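Protease Do-like 2, chloroplastic (Arabidopsis thaliana, PDB 4FLN) is a chloroplast serine protease that performs the primary cleavage of the photodamaged D1 protein of plant photosystem II. Local coordinates at residues 64-69 with 372-377; 260-265 with 271-276; 421-426 with 487-492. All blocks are in the same frame, centred on the assembly; numbering follows the deposited sequence.

Interaction 1: residues 64-69 with 372-377; sequences LPWQKQ and YIIVAG
The indole of Trp66 presents an edge to one face of the Tyr372 ring, an edge-to-face (T-shaped) pair whose evidence is the 63° angle between the planes and the 5.4 Å from the centroid of the six-membered Trp66 ring to that of Tyr372. Over the tyrosine face the atom that leads is Trp66 CE3, offset toward the rim and 3.6 Å from Tyr372 CE1. Ile374 CG1, on strand 373-375 just after the tyrosine, lies in plane at the edge of its ring, while a face of the Trp66 indole carries CB of its near neighbour Leu64. Tyr372 CG sits between its backbone N and carbonyl carbon (chi1 79°), which turns the ring toward the loop. Pro65 meets the ring at its base: Pro65 CG is 3.6 Å from Tyr372 CB, and the carbonyl oxygen of Pro65 approaches the CD2-CE2 side obliquely. Farther along the indole, Trp66 CZ3 reaches Ile374 CD1 at 4.1 Å, the two side chains crossing at about a right angle. Tyr372 OH touches Trp66 CB (3.3 Å) and is hydrogen-bonded to Ser497 O. With an alanine here, the Trp66 edge would probably lose the face it abuts, a gap would open beside Pro65, and Ser497 O would lose its hydroxyl partner. In the fold, residues 64-69 belong to the loop between strands 50-57 and 72-82 of the protease part, and 372-377 contains strand 373-375, the first of the C-terminal PDZ-like sheet, so the contact docks one domain on the other. Gln67 in the same loop also hydrogen-bonds Lys68 O of a second subunit. The docking is therefore aromatic and apolar, while Tyr372 OH and Gln67 NE2 find their hydrogen bonds outside the two segments.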
loop_
_atom_site.group_PDB
_atom_site.type_symbol
_atom_site.label_atom_id
_atom_site.label_comp_id
_atom_site.label_asym_id
_atom_site.label_seq_id
_atom_site.Cartn_x
_atom_site.Cartn_y
_atom_site.Cartn_z
ATOM N N LEU B 64 12.594 -15.375 23.203
ATOM C CA LEU B 64 13.803 -15.927 23.806
ATOM C C LEU B 64 13.867 -15.494 25.278
ATOM O O LEU B 64 14.441 -14.449 25.585
ATOM C CB LEU B 64 15.041 -15.413 23.064
ATOM C CG LEU B 64 15.024 -15.384 21.529
ATOM C CD1 LEU B 64 16.011 -14.348 20.996
ATOM C CD2 LEU B 64 15.309 -16.758 20.939
ATOM N N PRO B 65 13.255 -16.272 26.194
ATOM C CA PRO B 65 13.157 -15.659 27.523
ATOM C C PRO B 65 14.313 -15.909 28.498
ATOM O O PRO B 65 14.054 -15.993 29.699
ATOM C CB PRO B 65 11.920 -16.348 28.090
ATOM C CG PRO B 65 11.987 -17.732 27.497
ATOM C CD PRO B 65 12.544 -17.560 26.112
ATOM N N TRP B 66 15.549 -15.951 28.011
ATOM C CA TRP B 66 16.740 -15.824 28.847
ATOM C C TRP B 66 17.277 -14.421 28.630
ATOM O O TRP B 66 18.289 -14.033 29.200
ATOM C CB TRP B 66 17.789 -16.877 28.488
ATOM C CG TRP B 66 17.886 -17.085 27.023
ATOM C CD1 TRP B 66 18.662 -16.390 26.150
ATOM C CD2 TRP B 66 17.149 -18.033 26.242
ATOM N NE1 TRP B 66 18.467 -16.853 24.872
ATOM C CE2 TRP B 66 17.540 -17.861 24.902
ATOM C CE3 TRP B 66 16.200 -19.014 26.548
ATOM C CZ2 TRP B 66 17.014 -18.631 23.866
ATOM C CZ3 TRP B 66 15.683 -19.776 25.524
ATOM C CH2 TRP B 66 16.091 -19.581 24.196
ATOM N N GLN B 67 16.586 -13.685 27.763
ATOM C CA GLN B 67 17.028 -12.376 27.290
ATOM C C GLN B 67 15.999 -11.295 27.587
ATOM O O GLN B 67 14.826 -11.569 27.872
ATOM C CB GLN B 67 17.260 -12.387 25.774
ATOM C CG GLN B 67 18.577 -12.972 25.300
ATOM C CD GLN B 67 18.788 -12.786 23.798
ATOM O OE1 GLN B 67 18.076 -12.017 23.143
ATOM N NE2 GLN B 67 19.774 -13.491 23.249
ATOM N N LYS B 68 16.452 -10.054 27.501
ATOM C CA LYS B 68 15.566 -8.927 27.650
ATOM C C LYS B 68 15.478 -8.128 26.344
ATOM O O LYS B 68 16.369 -8.203 25.502
ATOM C CB LYS B 68 16.011 -8.076 28.840
ATOM C CG LYS B 68 15.821 -8.813 30.170
ATOM C CD LYS B 68 15.975 -7.907 31.380
ATOM C CE LYS B 68 15.286 -8.504 32.598
ATOM N NZ LYS B 68 13.805 -8.588 32.412
ATOM N N GLN B 69 14.380 -7.404 26.161
ATOM C CA GLN B 69 14.241 -6.535 25.002
ATOM C C GLN B 69 15.135 -5.309 25.141
ATOM O O GLN B 69 15.817 -5.130 26.150
ATOM C CB GLN B 69 12.790 -6.100 24.838
ATOM C CG GLN B 69 11.843 -7.244 24.547
ATOM C CD GLN B 69 10.485 -6.761 24.095
ATOM O OE1 GLN B 69 10.101 -5.618 24.359
ATOM N NE2 GLN B 69 9.754 -7.623 23.397
ATOM N N TYR B 372 11.053 -20.563 31.847
ATOM C CA TYR B 372 11.492 -21.432 30.770
ATOM C C TYR B 372 12.336 -22.588 31.281
ATOM O O TYR B 372 13.014 -22.468 32.298
ATOM C CB TYR B 372 12.216 -20.640 29.676
ATOM C CG TYR B 372 13.647 -20.265 29.972
ATOM C CD1 TYR B 372 14.697 -21.043 29.499
ATOM C CD2 TYR B 372 13.951 -19.119 30.697
ATOM C CE1 TYR B 372 16.011 -20.701 29.753
ATOM C CE2 TYR B 372 15.264 -18.766 30.954
ATOM C CZ TYR B 372 16.291 -19.560 30.479
ATOM O OH TYR B 372 17.599 -19.221 30.734
ATOM N N ILE B 373 12.262 -23.713 30.582
ATOM C CA ILE B 373 13.113 -24.859 30.866
ATOM C C ILE B 373 13.536 -25.509 29.546
ATOM O O ILE B 373 12.745 -25.589 28.604
ATOM C CB ILE B 373 12.419 -25.865 31.823
ATOM C CG1 ILE B 373 13.336 -27.046 32.130
ATOM C CG2 ILE B 373 11.096 -26.340 31.253
ATOM C CD1 ILE B 373 12.797 -27.965 33.213
ATOM N N ILE B 374 14.793 -25.936 29.471
ATOM C CA ILE B 374 15.339 -26.522 28.250
ATOM C C ILE B 374 15.846 -27.939 28.487
ATOM O O ILE B 374 16.689 -28.172 29.350
ATOM C CB ILE B 374 16.491 -25.667 27.693
ATOM C CG1 ILE B 374 16.085 -24.197 27.635
ATOM C CG2 ILE B 374 16.899 -26.140 26.306
ATOM C CD1 ILE B 374 17.140 -23.297 27.028
ATOM N N VAL B 375 15.315 -28.890 27.730
ATOM C CA VAL B 375 15.754 -30.278 27.824
ATOM C C VAL B 375 16.195 -30.773 26.457
ATOM O O VAL B 375 15.427 -30.731 25.500
ATOM C CB VAL B 375 14.631 -31.211 28.313
ATOM C CG1 VAL B 375 15.235 -32.451 28.942
ATOM C CG2 VAL B 375 13.733 -30.498 29.301
ATOM N N ALA B 376 17.431 -31.242 26.365
ATOM C CA ALA B 376 17.943 -31.762 25.108
ATOM C C ALA B 376 17.784 -30.721 23.991
ATOM O O ALA B 376 17.572 -31.057 22.817
ATOM C CB ALA B 376 17.233 -33.063 24.751
ATOM N N GLY B 377 17.893 -29.451 24.364
ATOM C CA GLY B 377 17.760 -28.379 23.400
ATOM C C GLY B 377 16.307 -28.037 23.127
ATOM O O GLY B 377 16.025 -27.108 22.364
#

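Interaction 2: residues 260-265 with 271-276; sequences QKLENP and LKVPTN
Just past Leu262, whose methyls meet Leu271 and Val273, the side chain of Asn264 is gripped at both ends: its ND2 donates to Val427 O and Ile429 O of a third subunit, and its OD1 accepts from Leu267 N and, weakly, from Ala266 N. Asn264 is thus the N-cap of helix 265-271, the short helix that follows strand 257-261 in the first PDZ domain. The other end of that helix closes in a Schellman motif, identified by the positive phi of Lys272 (64°) and two bonds back into the last turn. The two segments are therefore the entrance and exit of one helix, and the contact joins the lead-in to the helix to its last turn and the residue after the Schellman turn. Leu262 touches both Leu271 and Val273 of the other segment. Its CD2 lies 4.3 Å from Leu271 CD1, on the last turn. On the sheet side, all three residues also touch Val299, and both leucines touch Leu280. Gln260, two residues before Leu262, takes its NE2 to Val474 O of the third subunit, and its side chain also packs on an acidic side chain of the bound peptide. In Val273, CG1 stands opposite the backbone N (chi1 173°), leaving the remaining methyl, CG2, to meet Leu262 CD1 at 4.4 Å.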
loop_
_atom_site.group_PDB
_atom_site.type_symbol
_atom_site.label_atom_id
_atom_site.label_comp_id
_atom_site.label_asym_id
_atom_site.label_seq_id
_atom_site.Cartn_x
_atom_site.Cartn_y
_atom_site.Cartn_z
ATOM N N GLN B 260 -26.126 -14.597 28.225
ATOM C CA GLN B 260 -26.852 -14.327 26.995
ATOM C C GLN B 260 -28.012 -13.365 27.294
ATOM O O GLN B 260 -28.738 -13.550 28.274
ATOM C CB GLN B 260 -27.363 -15.633 26.377
ATOM C CG GLN B 260 -28.043 -15.463 25.046
ATOM C CD GLN B 260 -28.473 -16.781 24.405
ATOM O OE1 GLN B 260 -27.718 -17.762 24.377
ATOM N NE2 GLN B 260 -29.695 -16.800 23.872
ATOM N N LYS B 261 -28.164 -12.331 26.467
ATOM C CA LYS B 261 -29.303 -11.416 26.576
ATOM C C LYS B 261 -30.613 -12.140 26.231
ATOM O O LYS B 261 -30.627 -12.996 25.345
ATOM C CB LYS B 261 -29.097 -10.198 25.662
ATOM C CG LYS B 261 -28.063 -9.189 26.174
ATOM C CD LYS B 261 -27.648 -8.195 25.100
ATOM C CE LYS B 261 -26.299 -7.517 25.428
ATOM N NZ LYS B 261 -26.374 -6.326 26.345
ATOM N N LEU B 262 -31.706 -11.833 26.933
ATOM C CA LEU B 262 -32.983 -12.390 26.500
ATOM C C LEU B 262 -33.873 -11.271 26.004
ATOM O O LEU B 262 -34.641 -10.689 26.767
ATOM C CB LEU B 262 -33.676 -13.054 27.691
ATOM C CG LEU B 262 -32.769 -13.840 28.641
ATOM C CD1 LEU B 262 -33.472 -14.128 29.950
ATOM C CD2 LEU B 262 -32.307 -15.127 27.981
ATOM N N GLU B 263 -33.802 -11.024 24.700
ATOM C CA GLU B 263 -34.699 -10.126 23.995
ATOM C C GLU B 263 -35.920 -10.881 23.470
ATOM O O GLU B 263 -37.050 -10.407 23.546
ATOM C CB GLU B 263 -33.948 -9.402 22.876
ATOM C CG GLU B 263 -34.767 -8.390 22.089
ATOM C CD GLU B 263 -33.944 -7.703 21.010
ATOM O OE1 GLU B 263 -34.540 -7.079 20.101
ATOM O OE2 GLU B 263 -32.694 -7.790 21.079
ATOM N N ASN B 264 -35.678 -12.074 22.939
ATOM C CA ASN B 264 -36.722 -12.834 22.267
ATOM C C ASN B 264 -37.820 -13.356 23.178
ATOM O O ASN B 264 -37.544 -13.963 24.204
ATOM C CB ASN B 264 -36.128 -13.993 21.482
ATOM C CG ASN B 264 -37.181 -14.778 20.761
ATOM O OD1 ASN B 264 -37.784 -15.691 21.326
ATOM N ND2 ASN B 264 -37.436 -14.414 19.510
ATOM N N PRO B 265 -39.078 -13.125 22.792
ATOM C CA PRO B 265 -40.255 -13.493 23.581
ATOM C C PRO B 265 -40.260 -14.962 23.974
ATOM O O PRO B 265 -40.475 -15.287 25.145
ATOM C CB PRO B 265 -41.403 -13.256 22.602
ATOM C CG PRO B 265 -40.906 -12.224 21.688
ATOM C CD PRO B 265 -39.443 -12.457 21.532
ATOM N N LEU B 271 -38.210 -20.052 29.313
ATOM C CA LEU B 271 -37.453 -20.043 30.555
ATOM C C LEU B 271 -38.288 -19.647 31.775
ATOM O O LEU B 271 -37.813 -19.719 32.907
ATOM C CB LEU B 271 -36.235 -19.130 30.408
ATOM C CG LEU B 271 -35.052 -19.859 29.776
ATOM C CD1 LEU B 271 -34.101 -18.898 29.091
ATOM C CD2 LEU B 271 -34.343 -20.655 30.844
ATOM N N LYS B 272 -39.533 -19.247 31.537
ATOM C CA LYS B 272 -40.434 -18.846 32.612
ATOM C C LYS B 272 -39.917 -17.612 33.333
ATOM O O LYS B 272 -39.940 -17.542 34.561
ATOM C CB LYS B 272 -40.655 -19.993 33.608
ATOM C CG LYS B 272 -41.915 -20.819 33.357
ATOM C CD LYS B 272 -42.045 -21.230 31.894
ATOM C CE LYS B 272 -43.346 -21.986 31.638
ATOM N NZ LYS B 272 -43.532 -22.316 30.191
ATOM N N VAL B 273 -39.453 -16.645 32.551
ATOM C CA VAL B 273 -39.029 -15.352 33.071
ATOM C C VAL B 273 -40.157 -14.335 32.914
ATOM O O VAL B 273 -40.597 -14.071 31.798
ATOM C CB VAL B 273 -37.803 -14.836 32.298
ATOM C CG1 VAL B 273 -37.460 -13.425 32.717
ATOM C CG2 VAL B 273 -36.619 -15.767 32.491
ATOM N N PRO B 274 -40.649 -13.781 34.032
ATOM C CA PRO B 274 -41.707 -12.759 33.983
ATOM C C PRO B 274 -41.231 -11.339 33.621
ATOM O O PRO B 274 -40.106 -10.934 33.936
ATOM C CB PRO B 274 -42.289 -12.783 35.407
ATOM C CG PRO B 274 -41.788 -14.062 36.023
ATOM C CD PRO B 274 -40.447 -14.287 35.396
ATOM N N THR B 275 -42.129 -10.591 32.985
ATOM C CA THR B 275 -41.865 -9.249 32.459
ATOM C C THR B 275 -40.623 -9.204 31.580
ATOM O O THR B 275 -40.323 -10.163 30.864
ATOM C CB THR B 275 -41.687 -8.219 33.590
ATOM O OG1 THR B 275 -40.693 -8.686 34.513
ATOM C CG2 THR B 275 -43.002 -7.998 34.328
ATOM N N ASN B 276 -39.884 -8.101 31.658
ATOM C CA ASN B 276 -38.615 -8.012 30.955
ATOM C C ASN B 276 -37.469 -7.873 31.946
ATOM O O ASN B 276 -37.171 -6.775 32.418
ATOM C CB ASN B 276 -38.637 -6.808 30.009
ATOM C CG ASN B 276 -39.220 -5.564 30.661
ATOM O OD1 ASN B 276 -39.554 -5.578 31.847
ATOM N ND2 ASN B 276 -39.344 -4.485 29.893
#

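Interaction 3: residues 421-426 with 487-492; sequences QVLANE and LCILKD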
loop_
_atom_site.group_PDB
_atom_site.type_symbol
_atom_site.label_atom_id
_atom_site.label_comp_id
_atom_site.label_asym_id
_atom_site.label_seq_id
_atom_site.Cartn_x
_atom_site.Cartn_y
_atom_site.Cartn_z
ATOM N N GLN B 421 10.955 -23.379 20.306
ATOM C CA GLN B 421 11.923 -23.823 19.305
ATOM C C GLN B 421 12.727 -25.024 19.815
ATOM O O GLN B 421 12.722 -25.326 21.009
ATOM C CB GLN B 421 12.869 -22.673 18.928
ATOM C CG GLN B 421 13.885 -22.324 20.013
ATOM C CD GLN B 421 14.440 -20.919 19.885
ATOM O OE1 GLN B 421 13.946 -19.996 20.530
ATOM N NE2 GLN B 421 15.477 -20.748 19.061
ATOM N N VAL B 422 13.406 -25.717 18.908
ATOM C CA VAL B 422 14.371 -26.738 19.304
ATOM C C VAL B 422 15.754 -26.272 18.895
ATOM O O VAL B 422 15.982 -25.974 17.732
ATOM C CB VAL B 422 14.109 -28.093 18.617
ATOM C CG1 VAL B 422 15.257 -29.041 18.888
ATOM C CG2 VAL B 422 12.800 -28.695 19.093
ATOM N N LEU B 423 16.691 -26.214 19.830
ATOM C CA LEU B 423 18.035 -25.801 19.453
ATOM C C LEU B 423 18.745 -27.037 18.921
ATOM O O LEU B 423 19.021 -27.983 19.673
ATOM C CB LEU B 423 18.780 -25.244 20.660
ATOM C CG LEU B 423 17.961 -24.366 21.597
ATOM C CD1 LEU B 423 18.787 -23.993 22.797
ATOM C CD2 LEU B 423 17.525 -23.136 20.858
ATOM N N ALA B 424 19.067 -27.005 17.629
ATOM C CA ALA B 424 19.496 -28.199 16.915
ATOM C C ALA B 424 20.701 -28.896 17.567
ATOM O O ALA B 424 21.614 -28.243 18.073
ATOM C CB ALA B 424 19.776 -27.864 15.470
ATOM N N ASN B 425 20.691 -30.230 17.545
ATOM C CA ASN B 425 21.756 -31.036 18.137
ATOM C C ASN B 425 21.544 -32.532 17.894
ATOM O O ASN B 425 20.440 -32.972 17.583
ATOM C CB ASN B 425 21.867 -30.765 19.638
ATOM C CG ASN B 425 23.130 -31.353 20.245
ATOM O OD1 ASN B 425 23.119 -32.451 20.812
ATOM N ND2 ASN B 425 24.232 -30.620 20.129
ATOM N N GLU B 426 22.605 -33.312 18.055
ATOM C CA GLU B 426 22.565 -34.724 17.699
ATOM C C GLU B 426 21.548 -35.564 18.489
ATOM O O GLU B 426 21.156 -36.642 18.046
ATOM C CB GLU B 426 23.960 -35.338 17.786
ATOM N N LEU B 487 25.534 -28.815 28.698
ATOM C CA LEU B 487 26.488 -27.709 28.620
ATOM C C LEU B 487 26.801 -27.334 27.166
ATOM O O LEU B 487 26.902 -26.155 26.821
ATOM C CB LEU B 487 27.771 -28.029 29.397
ATOM N N CYS B 488 26.933 -28.338 26.310
ATOM C CA CYS B 488 27.355 -28.102 24.933
ATOM C C CYS B 488 26.324 -27.292 24.147
ATOM O O CYS B 488 26.677 -26.429 23.331
ATOM C CB CYS B 488 27.657 -29.432 24.227
ATOM S SG CYS B 488 28.108 -29.277 22.475
ATOM N N ILE B 489 25.050 -27.574 24.404
ATOM C CA ILE B 489 23.963 -26.940 23.671
ATOM C C ILE B 489 23.793 -25.474 24.035
ATOM O O ILE B 489 23.636 -24.628 23.150
ATOM C CB ILE B 489 22.620 -27.651 23.907
ATOM C CG1 ILE B 489 22.662 -29.077 23.352
ATOM C CG2 ILE B 489 21.491 -26.856 23.262
ATOM C CD1 ILE B 489 21.417 -29.889 23.648
ATOM N N LEU B 490 23.803 -25.168 25.330
ATOM C CA LEU B 490 23.567 -23.785 25.734
ATOM C C LEU B 490 24.812 -22.937 25.557
ATOM O O LEU B 490 24.726 -21.715 25.439
ATOM C CB LEU B 490 22.962 -23.668 27.140
ATOM C CG LEU B 490 23.609 -24.400 28.301
ATOM C CD1 LEU B 490 24.624 -23.493 28.961
ATOM C CD2 LEU B 490 22.525 -24.806 29.285
ATOM N N LYS B 491 25.967 -23.586 25.513
ATOM C CA LYS B 491 27.176 -22.885 25.119
ATOM C C LYS B 491 27.013 -22.421 23.679
ATOM O O LYS B 491 27.094 -21.233 23.381
ATOM C CB LYS B 491 28.388 -23.781 25.255
ATOM N N ASP B 492 26.741 -23.365 22.789
ATOM C CA ASP B 492 26.790 -23.091 21.358
ATOM C C ASP B 492 25.728 -22.111 20.853
ATOM O O ASP B 492 25.897 -21.499 19.797
ATOM C CB ASP B 492 26.736 -24.402 20.564
#
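The long C-terminal helix 479-493 of the second PDZ-like domain rests on the chain where it leaves strand 417-422, and Ile489 is the residue that makes the contact, pressed against both Leu423 and Asn425. The nearest alpha carbons, Asn425 CA and Ile489 CA, are 7.2 Å apart, close enough for one isoleucine to span the distance. Its branches divide the work. CG2 takes the apolar partner, 4.0 Å from Leu423 CD1 and 4.1 Å from Leu423 CB, while the longer branch is laid over one face of the Asn425 amide, with Ile489 CG1 3.9 Å from Asn425 CG and Ile489 CD1 4.1 Å from that same carbon. Because Ile489 CG1 lies beside the backbone N (chi1 -64°) and CG2 opposite it, the two branches can serve different neighbours. Asn425 extends its amide in turn, CG opposite the backbone N (chi1 -168°), and presents its flat side rather than a polar end. The contact is thus one of van der Waals packing, and polar bonds hold the backbone around it: Asn428 takes Leu423 O through ND2 and Asn425 N through OD1, and Ala424 O is bonded to the hydroxyl of Tyr493, on the same helix as Ile489. The helix is kinked where the N of Leu487 and of Cys488 lacks a bond to the preceding turn, but bonding runs on beyond, Lys491 N to Leu487 O being 3.0 Å. On the strand side, Leu423 pairs by backbone with Gly377, and Val422 O meets Gln71 NE2 of a second subunit, so that subunit also adjoins the contact. A helix laid against the end of a curled antiparallel sheet through a buried aliphatic residue agrees with the layered sheet-and-helix build of PDZ-like domains, here the last one of this Deg protease.

Interactions 1 and 3 are neighbours, their centres about 11 Å apart on the same side of the chain's centre, and both reach the C-terminal PDZ-like sheet. They touch directly: Gly377 O lies 2.8 Å from Leu423 N, a probable hydrogen bond, and Ile489 CD1 lies 3.7 Å from Ala376 C. Interaction 1 joins two domains by aromatic packing and is only partly buried, whereas interaction 3 is a buried contact within one domain, in which an isoleucine packs on a leucine and an asparagine amide. Interaction 2, also buried, stands about 61 Å from interaction 3 between centres, in the other PDZ domain, and relies on leucine and valine methyls. All three adjoin other subunits.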